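Local coordinates for lysozyme inhibitor LprI-like N-terminal domain-containing protein (Burkholderia thailandensis, PDB 6AR7) that is of unknown function but belongs to the lysozyme inhibitor LprI family and so may act as an inhibitor of lysozyme, at residues V28-R31 with Q32-R36; G44-Q47 with C48-A52. One frame throughout, in Å; residues are numbered along the deposited sequence. Where two conformers were deposited one is given.

Contact 1: residues V28-R31 with Q32-R36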
ATOM      1  N   VAL A  28      18.283   5.830  -0.938  1.00 25.03           N
ATOM      2  CA  VAL A  28      19.743   5.914  -0.848  1.00 26.70           C
ATOM      3  C   VAL A  28      20.169   6.038   0.614  1.00 32.06           C
ATOM      4  O   VAL A  28      21.109   5.368   1.065  1.00 27.29           O
ATOM      5  CB  VAL A  28      20.268   7.089  -1.702  1.00 27.34           C
ATOM      6  CG1 VAL A  28      21.762   7.347  -1.466  1.00 24.97           C
ATOM      7  CG2 VAL A  28      20.003   6.827  -3.192  1.00 27.94           C
ATOM      8  N   ALA A  29      19.479   6.891   1.376  1.00 27.19           N
ATOM      9  CA  ALA A  29      19.832   7.101   2.783  1.00 28.44           C
ATOM     10  C   ALA A  29      19.596   5.841   3.617  1.00 26.71           C
ATOM     11  O   ALA A  29      20.406   5.507   4.491  1.00 26.01           O
ATOM     12  CB  ALA A  29      19.035   8.281   3.342  1.00 26.70           C
HETATM   13  N   MSE A  30      18.495   5.136   3.376  1.00 21.12           N
HETATM   14  CA  MSE A  30      18.247   3.908   4.123  1.00 25.12           C
HETATM   15  C   MSE A  30      19.362   2.888   3.897  1.00 23.63           C
HETATM   16  O   MSE A  30      19.823   2.234   4.831  1.00 23.26           O
HETATM   17  CB  MSE A  30      16.917   3.292   3.730  1.00 18.63           C
HETATM   18  CG  MSE A  30      16.544   2.110   4.592  1.00 26.70           C
HETATM   19 SE   MSE A  30      14.914   1.300   3.893  1.00 43.21          SE
HETATM   20  CE  MSE A  30      15.707   0.155   2.525  1.00 37.50           C
ATOM     21  N   ARG A  31      19.798   2.790   2.640  1.00 29.12           N
ATOM     22  CA  ARG A  31      20.913   1.919   2.273  1.00 25.35           C
ATOM     23  C   ARG A  31      22.171   2.274   3.062  1.00 26.42           C
ATOM     24  O   ARG A  31      22.834   1.402   3.633  1.00 27.61           O
ATOM     25  CB  ARG A  31      21.143   2.050   0.766  1.00 41.35           C
ATOM     26  CG  ARG A  31      21.751   0.873   0.082  1.00 63.18           C
ATOM     27  CD  ARG A  31      21.572   1.004  -1.436  1.00 80.48           C
ATOM     28  NE  ARG A  31      20.174   0.798  -1.844  1.00 80.85           N
ATOM     29  CZ  ARG A  31      19.701   1.012  -3.071  1.00 73.37           C
ATOM     30  NH1 ARG A  31      20.505   1.434  -4.035  1.00 73.79           N
ATOM     31  NH2 ARG A  31      18.419   0.801  -3.337  1.00 70.48           N
ATOM     32  N   GLN A  32      22.522   3.559   3.087  1.00 24.86           N
ATOM     33  CA  GLN A  32      23.649   4.000   3.895  1.00 30.58           C
ATOM     34  C   GLN A  32      23.387   3.740   5.378  1.00 22.88           C
ATOM     35  O   GLN A  32      24.282   3.313   6.104  1.00 28.72           O
ATOM     36  CB  GLN A  32      23.903   5.483   3.637  1.00 29.19           C
ATOM     37  CG  GLN A  32      24.344   5.747   2.221  1.00 36.05           C
ATOM     38  CD  GLN A  32      24.289   7.203   1.849  1.00 35.51           C
ATOM     39  OE1 GLN A  32      23.451   7.954   2.340  1.00 41.29           O
ATOM     40  NE2 GLN A  32      25.180   7.612   0.970  1.00 40.41           N
ATOM     41  N   CYS A  33      22.154   3.956   5.832  1.00 25.27           N
ATOM     42  CA  CYS A  33      21.838   3.721   7.238  1.00 28.13           C
ATOM     43  C   CYS A  33      22.046   2.251   7.615  1.00 31.74           C
ATOM     44  O   CYS A  33      22.682   1.948   8.633  1.00 31.79           O
ATOM     45  CB  CYS A  33      20.399   4.156   7.515  1.00 31.91           C
ATOM     46  SG  CYS A  33      19.832   3.995   9.229  1.00 32.96           S
ATOM     47  N   LEU A  34      21.550   1.320   6.781  1.00 32.51           N
ATOM     48  CA  LEU A  34      21.675  -0.114   7.081  1.00 25.12           C
ATOM     49  C   LEU A  34      23.122  -0.562   7.137  1.00 27.60           C
ATOM     50  O   LEU A  34      23.403  -1.634   7.692  1.00 30.28           O
ATOM     51  CB  LEU A  34      20.932  -0.982   6.040  1.00 22.60           C
ATOM     52  CG  LEU A  34      19.424  -0.758   5.982  1.00 24.99           C
ATOM     53  CD1 LEU A  34      18.780  -1.406   4.726  1.00 22.46           C
ATOM     54  CD2 LEU A  34      18.800  -1.268   7.254  1.00 20.00           C
ATOM     55  N   ALA A  35      24.038   0.205   6.547  1.00 23.54           N
ATOM     56  CA  ALA A  35      25.463  -0.079   6.628  1.00 32.13           C
ATOM     57  C   ALA A  35      26.147   0.568   7.835  1.00 34.47           C
ATOM     58  O   ALA A  35      27.346   0.372   8.015  1.00 31.98           O
ATOM     59  CB  ALA A  35      26.165   0.395   5.345  1.00 27.52           C
ATOM     60  N   ARG A  36      25.430   1.317   8.670  1.00 26.68           N
ATOM     61  CA  ARG A  36      26.081   2.005   9.786  1.00 30.47           C
ATOM     62  C   ARG A  36      26.555   1.036  10.853  1.00 33.83           C
ATOM     63  O   ARG A  36      25.829   0.126  11.251  1.00 26.50           O
ATOM     64  CB  ARG A  36      25.135   3.004  10.446  1.00 25.25           C
ATOM     65  CG  ARG A  36      24.949   4.270   9.666  1.00 24.93           C
ATOM     66  CD  ARG A  36      23.803   5.123  10.231  1.00 27.99           C
ATOM     67  NE  ARG A  36      23.979   5.456  11.642  1.00 25.75           N
ATOM     68  CZ  ARG A  36      23.257   6.380  12.259  1.00 26.66           C
ATOM     69  NH1 ARG A  36      22.344   7.054  11.558  1.00 27.74           N
ATOM     70  NH2 ARG A  36      23.452   6.645  13.546  1.00 26.40           N
TER
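The carboxamide of Gln32 turns one face to Val28, whose CG1 sits almost squarely above the amide carbon CD at 4.2 Å. Ala29 CA approaches Gln32 OE1 obliquely from this same side, at 3.7 Å. The setting is an alpha-helical i to i+4 ridge on the short helix 25-34, where the Val28 and Gln32 side chains project together from one flank. Gln32 suits this outer position: its methylenes lie against the turn before, CG passing 3.5 Å from Val28 O, while its polar end remains at the surface. The backbone supports the pairing with bonds from Gln32 N to Val28 O, Cys33 N to Ala29 O and Leu34 N to Met30 O. The next in the series, Ala35 N to Arg31 O, is weak at 3.4 Å.

A second i to i+4 pair is apolar. Met30, present as selenomethionine, is extended through its first two torsions and bends at the third (chi3 84°), which leaves CE 4.1 Å from Leu34 CD1. Both side chains also pack on helix 42-70, Met30 on Ala52 and Leu34 on Cys48, so flexible apolar side chains suit this inner flank. Between these ridges comes Cys33, whose SG makes the disulfide with Cys48. Its sulfur is directed away from the backbone N (chi1 -178°), and its CB rests 3.3 Å from Ala29 O.

Contact 2: residues G44-Q47 with C48-A52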
ATOM      1  N   GLY A  44      18.641  -2.106  15.090  1.00 32.05           N
ATOM      2  CA  GLY A  44      19.178  -1.027  14.274  1.00 26.74           C
ATOM      3  C   GLY A  44      18.722  -1.106  12.822  1.00 32.18           C
ATOM      4  O   GLY A  44      18.440  -0.081  12.198  1.00 27.45           O
ATOM      5  N   GLN A  45      18.660  -2.319  12.259  1.00 32.59           N
ATOM      6  CA  GLN A  45      18.166  -2.452  10.892  1.00 27.85           C
ATOM      7  C   GLN A  45      16.720  -1.984  10.811  1.00 30.66           C
ATOM      8  O   GLN A  45      16.343  -1.234   9.900  1.00 34.68           O
ATOM      9  CB  GLN A  45      18.298  -3.907  10.423  1.00 27.13           C
ATOM     10  CG  GLN A  45      19.733  -4.443  10.400  1.00 25.99           C
ATOM     11  CD  GLN A  45      20.534  -3.963   9.211  1.00 30.60           C
ATOM     12  OE1 GLN A  45      20.336  -4.427   8.079  1.00 29.94           O
ATOM     13  NE2 GLN A  45      21.447  -3.009   9.457  1.00 28.84           N
ATOM     14  N   ILE A  46      15.906  -2.411  11.777  1.00 30.30           N
ATOM     15  CA  ILE A  46      14.491  -2.064  11.804  1.00 31.13           C
ATOM     16  C   ILE A  46      14.325  -0.567  12.008  1.00 22.73           C
ATOM     17  O   ILE A  46      13.425   0.061  11.431  1.00 25.69           O
ATOM     18  CB  ILE A  46      13.777  -2.897  12.894  1.00 29.88           C
ATOM     19  CG1 ILE A  46      13.722  -4.364  12.450  1.00 31.53           C
ATOM     20  CG2 ILE A  46      12.359  -2.370  13.173  1.00 21.01           C
ATOM     21  CD1 ILE A  46      13.171  -5.319  13.489  1.00 37.11           C
ATOM     22  N   GLN A  47      15.203   0.031  12.817  1.00 25.98           N
ATOM     23  CA  GLN A  47      15.140   1.473  13.002  1.00 27.24           C
ATOM     24  C   GLN A  47      15.454   2.210  11.702  1.00 20.08           C
ATOM     25  O   GLN A  47      14.829   3.229  11.401  1.00 27.71           O
ATOM     26  CB  GLN A  47      16.090   1.921  14.113  1.00 22.06           C
ATOM     27  CG  GLN A  47      15.875   3.372  14.513  1.00 45.30           C
ATOM     28  CD  GLN A  47      16.894   3.864  15.530  1.00 60.02           C
ATOM     29  OE1 GLN A  47      17.574   3.075  16.186  1.00 64.26           O
ATOM     30  NE2 GLN A  47      17.003   5.178  15.659  1.00 67.44           N
ATOM     31  N   CYS A  48      16.437   1.736  10.932  1.00 28.95           N
ATOM     32  CA  CYS A  48      16.671   2.364   9.631  1.00 23.72           C
ATOM     33  C   CYS A  48      15.408   2.311   8.777  1.00 26.38           C
ATOM     34  O   CYS A  48      15.038   3.304   8.136  1.00 20.24           O
ATOM     35  CB  CYS A  48      17.816   1.689   8.901  1.00 22.55           C
ATOM     36  SG  CYS A  48      19.478   1.946   9.566  1.00 27.04           S
HETATM   37  N   MSE A  49      14.718   1.171   8.783  1.00 20.55           N
HETATM   38  CA  MSE A  49      13.535   1.019   7.949  1.00 23.79           C
HETATM   39  C   MSE A  49      12.418   1.890   8.460  1.00 23.73           C
HETATM   40  O   MSE A  49      11.691   2.484   7.667  1.00 25.95           O
HETATM   41  CB  MSE A  49      13.102  -0.457   7.901  1.00 26.01           C
HETATM   42  CG  MSE A  49      14.221  -1.329   7.398  1.00 28.01           C
HETATM   43 SE   MSE A  49      13.913  -3.279   7.729  1.00 45.08          SE
HETATM   44  CE  MSE A  49      12.418  -3.301   6.505  1.00 17.55           C
ATOM     45  N   ASP A  50      12.287   1.974   9.791  1.00 19.83           N
ATOM     46  CA  ASP A  50      11.260   2.837  10.360  0.55 22.35           C
ATOM     47  C   ASP A  50      11.531   4.307  10.033  1.00 22.49           C
ATOM     48  O   ASP A  50      10.592   5.071   9.774  1.00 24.01           O
ATOM     49  CB  ASP A  50      11.158   2.615  11.875  0.55 24.57           C
ATOM     50  CG  ASP A  50      10.499   1.272  12.240  0.55 32.20           C
ATOM     51  OD1 ASP A  50       9.790   0.684  11.394  0.55 39.26           O
ATOM     52  OD2 ASP A  50      10.689   0.810  13.384  0.55 41.22           O
ATOM     53  N   GLU A  51      12.797   4.722  10.032  1.00 21.48           N
ATOM     54  CA  GLU A  51      13.120   6.102   9.660  1.00 22.69           C
ATOM     55  C   GLU A  51      12.790   6.361   8.189  1.00 25.16           C
ATOM     56  O   GLU A  51      12.270   7.426   7.837  1.00 24.65           O
ATOM     57  CB  GLU A  51      14.597   6.389   9.948  1.00 20.08           C
ATOM     58  CG  GLU A  51      14.889   6.639  11.433  1.00 26.65           C
ATOM     59  CD  GLU A  51      16.347   6.441  11.799  1.00 31.82           C
ATOM     60  OE1 GLU A  51      17.146   6.088  10.908  1.00 29.34           O
ATOM     61  OE2 GLU A  51      16.694   6.630  12.991  1.00 38.01           O
ATOM     62  N   ALA A  52      13.073   5.385   7.320  1.00 22.58           N
ATOM     63  CA  ALA A  52      12.717   5.507   5.909  1.00 23.91           C
ATOM     64  C   ALA A  52      11.207   5.610   5.742  1.00 24.96           C
ATOM     65  O   ALA A  52      10.705   6.417   4.948  1.00 22.43           O
ATOM     66  CB  ALA A  52      13.274   4.304   5.137  1.00 18.85           C
TER
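Gln47, Cys48 and Ile46 bury the most surface where 44-47 meets 48-52, and each reaches a different flank of helix 42-70. Gln47 reaches out, its extended chain crossing that of Glu51 one turn later at a slant. NE2 gives a weak hydrogen bond to Glu51 OE2 at 3.1 Å, bent to 132° at the hydrogen, with the amide and carboxylate planes turned 73° apart. The stronger partner of that carboxylate is Arg39, in a salt bridge to OE2, so the amide is a secondary donor. A long neutral side chain fits this exposed position, where it can reach the acid without adding charge.

Cys48 is buried. Its SG swings back beside its own backbone N (chi1 -70°), passes 3.5 Å from Gly44 O and continues into the disulfide with Cys33. Gly44, itself buried, brings no side chain to this flank, and its carbonyl oxygen accepts the hydrogen bond from Cys48 N at 3.0 Å.

Ile46 looks elsewhere, packing on Ala110 and Arg117 of helix 107-136, a branched apolar residue at a helix-helix interface. Its CG2 branch, anti to the backbone N, meets Asp50 OD2 at 3.6 Å in one of two modelled Asp50 conformers; there OD1 forms salt bridges to Arg117 and Arg53. Met49, a selenomethionine, lays CG 3.3 Å from Gln45 O before packing on Ala114 and Asp115. Helix 42-70 thus has an exposed side at Gln47 and packed sides at Cys48 and Ile46, as the longer arm of a disulfide-linked antiparallel helical hairpin.

Overall arrangement
Contact 1 is a surface feature of the short helix 25-34, with none of its touching residues buried; contact 2, on the long helix 42-70, is partly buried and closer to the chain's centre. Their centres are about 9 Å apart, and the two consecutive helices meet directly. The Cys33 SG to Cys48 SG bond of 2.1 Å joins them covalently, and a probable hydrogen bond links Leu34 O with Gln45 NE2 at 3.0 Å. Chemistry follows place: the i to i+4 side-chain pairs of contact 1 are neutral, with Arg36 met by Asp38 beyond them, whereas in contact 2 acids pair with arginines, and Ile46 and Met49 pack on helix 107-136 beside the Asp50-Arg117 salt bridge.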